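Local coordinates for methanogen homoaconitase large subunit (Methanocaldococcus jannaschii, PDB 4KP2), which forms the cluster-binding part of a hydro-lyase that interconverts homocitrate, cis-homoaconitate and homoisocitrate through a [4Fe-4S] cofactor, at residues V178-K183 and L194-E199. Residues are numbered along the deposited sequence; the frame is centred on the assembly and turned at random.
Sequences VDIVGK and LRVCKE
Val196, on the helical segment 194-199, is the one residue of its segment that meets strand residues Val178 and Ile180, and it does so with both methyls. Its CB points at the strand and splits the side chain into two branches. CG1, anti to the backbone N (chi1 179°), comes tip to tip with CG1 of Val178, the two carbons 4.1 Å apart. CG2, beside the backbone N, instead faces Ile180, whose CD1 ends 4.3 Å from CG2 of Val196. Ile180 covers that distance by holding CD1 fully extended beyond CG1 (chi2 180°). Val178 and Ile180, two residues apart, thus present their side chains on the same face of the strand; no hydrogen bond crosses to the helix, and the contact is small, apolar and buried. Met235 also touches Val196, and Val216 of helix 215-219 lies against Ile180, so neighbouring parts of the chain add to the same apolar layer. One turn of helix carries a polar pair: NH1 of Arg195 forms a salt bridge with OE1 of Glu199, although the bent N-H...O angle of 120° makes its hydrogen bond weak. The side chains of both residues also touch Ile286 of strand 282-286. In the sheet, Val178 and Ile180 bond through their backbones to strand 208-213, while the intervening Asp179 bonds to strand 282-286. Helix 189-200 packs on a face of this mixed sheet and joins the parallel neighbouring strands 167-180 and 208-213 in sequence, as the helix of a beta-alpha-beta unit.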
loop_
_atom_site.group_PDB
_atom_site.type_symbol
_atom_site.label_atom_id
_atom_site.label_comp_id
_atom_site.label_asym_id
_atom_site.label_seq_id
_atom_site.Cartn_x
_atom_site.Cartn_y
_atom_site.Cartn_z
ATOM N N VAL A 178 -35.205 13.389 7.041
ATOM C CA VAL A 178 -34.924 12.213 7.856
ATOM C C VAL A 178 -34.557 12.615 9.281
ATOM O O VAL A 178 -33.417 12.989 9.559
ATOM C CB VAL A 178 -33.790 11.363 7.253
ATOM C CG1 VAL A 178 -33.548 10.123 8.101
ATOM C CG2 VAL A 178 -34.127 10.971 5.824
ATOM N N ASP A 179 -35.535 12.546 10.178
ATOM C CA ASP A 179 -35.299 12.827 11.588
ATOM C C ASP A 179 -34.831 11.572 12.310
ATOM O O ASP A 179 -35.489 10.533 12.261
ATOM C CB ASP A 179 -36.564 13.372 12.257
ATOM C CG ASP A 179 -36.845 14.815 11.888
ATOM O OD1 ASP A 179 -37.591 15.046 10.914
ATOM O OD2 ASP A 179 -36.324 15.718 12.576
ATOM N N ILE A 180 -33.689 11.671 12.979
ATOM C CA ILE A 180 -33.149 10.549 13.732
ATOM C C ILE A 180 -33.155 10.858 15.224
ATOM O O ILE A 180 -32.394 11.701 15.697
ATOM C CB ILE A 180 -31.721 10.207 13.282
ATOM C CG1 ILE A 180 -31.669 10.040 11.762
ATOM C CG2 ILE A 180 -31.233 8.946 13.974
ATOM C CD1 ILE A 180 -30.297 9.705 11.232
ATOM N N VAL A 181 -34.026 10.176 15.960
ATOM C CA VAL A 181 -34.171 10.419 17.391
ATOM C C VAL A 181 -33.983 9.140 18.198
ATOM O O VAL A 181 -34.033 8.039 17.652
ATOM C CB VAL A 181 -35.548 11.021 17.723
ATOM C CG1 VAL A 181 -35.695 12.395 17.083
ATOM C CG2 VAL A 181 -36.655 10.088 17.265
ATOM N N GLY A 182 -33.772 9.295 19.501
ATOM C CA GLY A 182 -33.550 8.164 20.383
ATOM C C GLY A 182 -32.125 8.132 20.899
ATOM O O GLY A 182 -31.347 9.052 20.644
ATOM N N LYS A 183 -31.778 7.075 21.627
ATOM C CA LYS A 183 -30.429 6.942 22.175
ATOM C C LYS A 183 -29.905 5.510 22.163
ATOM O O LYS A 183 -30.594 4.575 22.574
ATOM C CB LYS A 183 -30.356 7.523 23.591
ATOM C CG LYS A 183 -30.189 9.031 23.625
ATOM C CD LYS A 183 -28.885 9.449 22.962
ATOM C CE LYS A 183 -28.922 10.908 22.539
ATOM N NZ LYS A 183 -29.954 11.144 21.490
ATOM N N LEU A 194 -27.007 2.956 7.659
ATOM C CA LEU A 194 -27.426 1.707 7.039
ATOM C C LEU A 194 -28.893 1.433 7.342
ATOM O O LEU A 194 -29.595 0.815 6.546
ATOM C CB LEU A 194 -26.561 0.539 7.516
ATOM C CG LEU A 194 -25.210 0.352 6.826
ATOM C CD1 LEU A 194 -24.458 -0.818 7.439
ATOM C CD2 LEU A 194 -25.401 0.145 5.332
ATOM N N ARG A 195 -29.353 1.895 8.499
ATOM C CA ARG A 195 -30.751 1.733 8.876
ATOM C C ARG A 195 -31.622 2.663 8.041
ATOM O O ARG A 195 -32.778 2.357 7.746
ATOM C CB ARG A 195 -30.945 2.029 10.362
ATOM C CG ARG A 195 -32.327 1.682 10.883
ATOM C CD ARG A 195 -32.573 0.184 10.804
ATOM N NE ARG A 195 -33.915 -0.176 11.249
ATOM C CZ ARG A 195 -34.974 -0.233 10.448
ATOM N NH1 ARG A 195 -34.847 0.049 9.159
ATOM N NH2 ARG A 195 -36.159 -0.571 10.937
ATOM N N VAL A 196 -31.053 3.801 7.658
ATOM C CA VAL A 196 -31.761 4.788 6.853
ATOM C C VAL A 196 -31.985 4.270 5.435
ATOM O O VAL A 196 -33.024 4.529 4.824
ATOM C CB VAL A 196 -30.988 6.123 6.805
ATOM C CG1 VAL A 196 -31.717 7.139 5.941
ATOM C CG2 VAL A 196 -30.789 6.667 8.210
ATOM N N CYS A 197 -31.012 3.521 4.923
ATOM C CA CYS A 197 -31.060 3.038 3.547
ATOM C C CYS A 197 -32.129 1.969 3.313
ATOM O O CYS A 197 -32.424 1.626 2.168
ATOM C CB CYS A 197 -29.686 2.516 3.113
ATOM S SG CYS A 197 -28.363 3.753 3.101
ATOM N N LYS A 198 -32.706 1.443 4.389
ATOM C CA LYS A 198 -33.727 0.404 4.267
ATOM C C LYS A 198 -35.124 0.995 4.248
ATOM O O LYS A 198 -35.948 0.639 3.406
ATOM C CB LYS A 198 -33.626 -0.601 5.412
ATOM C CG LYS A 198 -32.245 -1.157 5.621
ATOM C CD LYS A 198 -31.613 -1.598 4.312
ATOM C CE LYS A 198 -30.334 -0.816 4.056
ATOM N NZ LYS A 198 -29.161 -1.679 3.747
ATOM N N GLU A 199 -35.384 1.892 5.193
ATOM C CA GLU A 199 -36.674 2.558 5.285
ATOM C C GLU A 199 -36.939 3.345 4.010
ATOM O O GLU A 199 -38.083 3.492 3.582
ATOM C CB GLU A 199 -36.707 3.496 6.493
ATOM C CG GLU A 199 -37.929 3.327 7.382
ATOM C CD GLU A 199 -37.868 2.068 8.227
ATOM O OE1 GLU A 199 -36.766 1.496 8.363
ATOM O OE2 GLU A 199 -38.921 1.651 8.754
#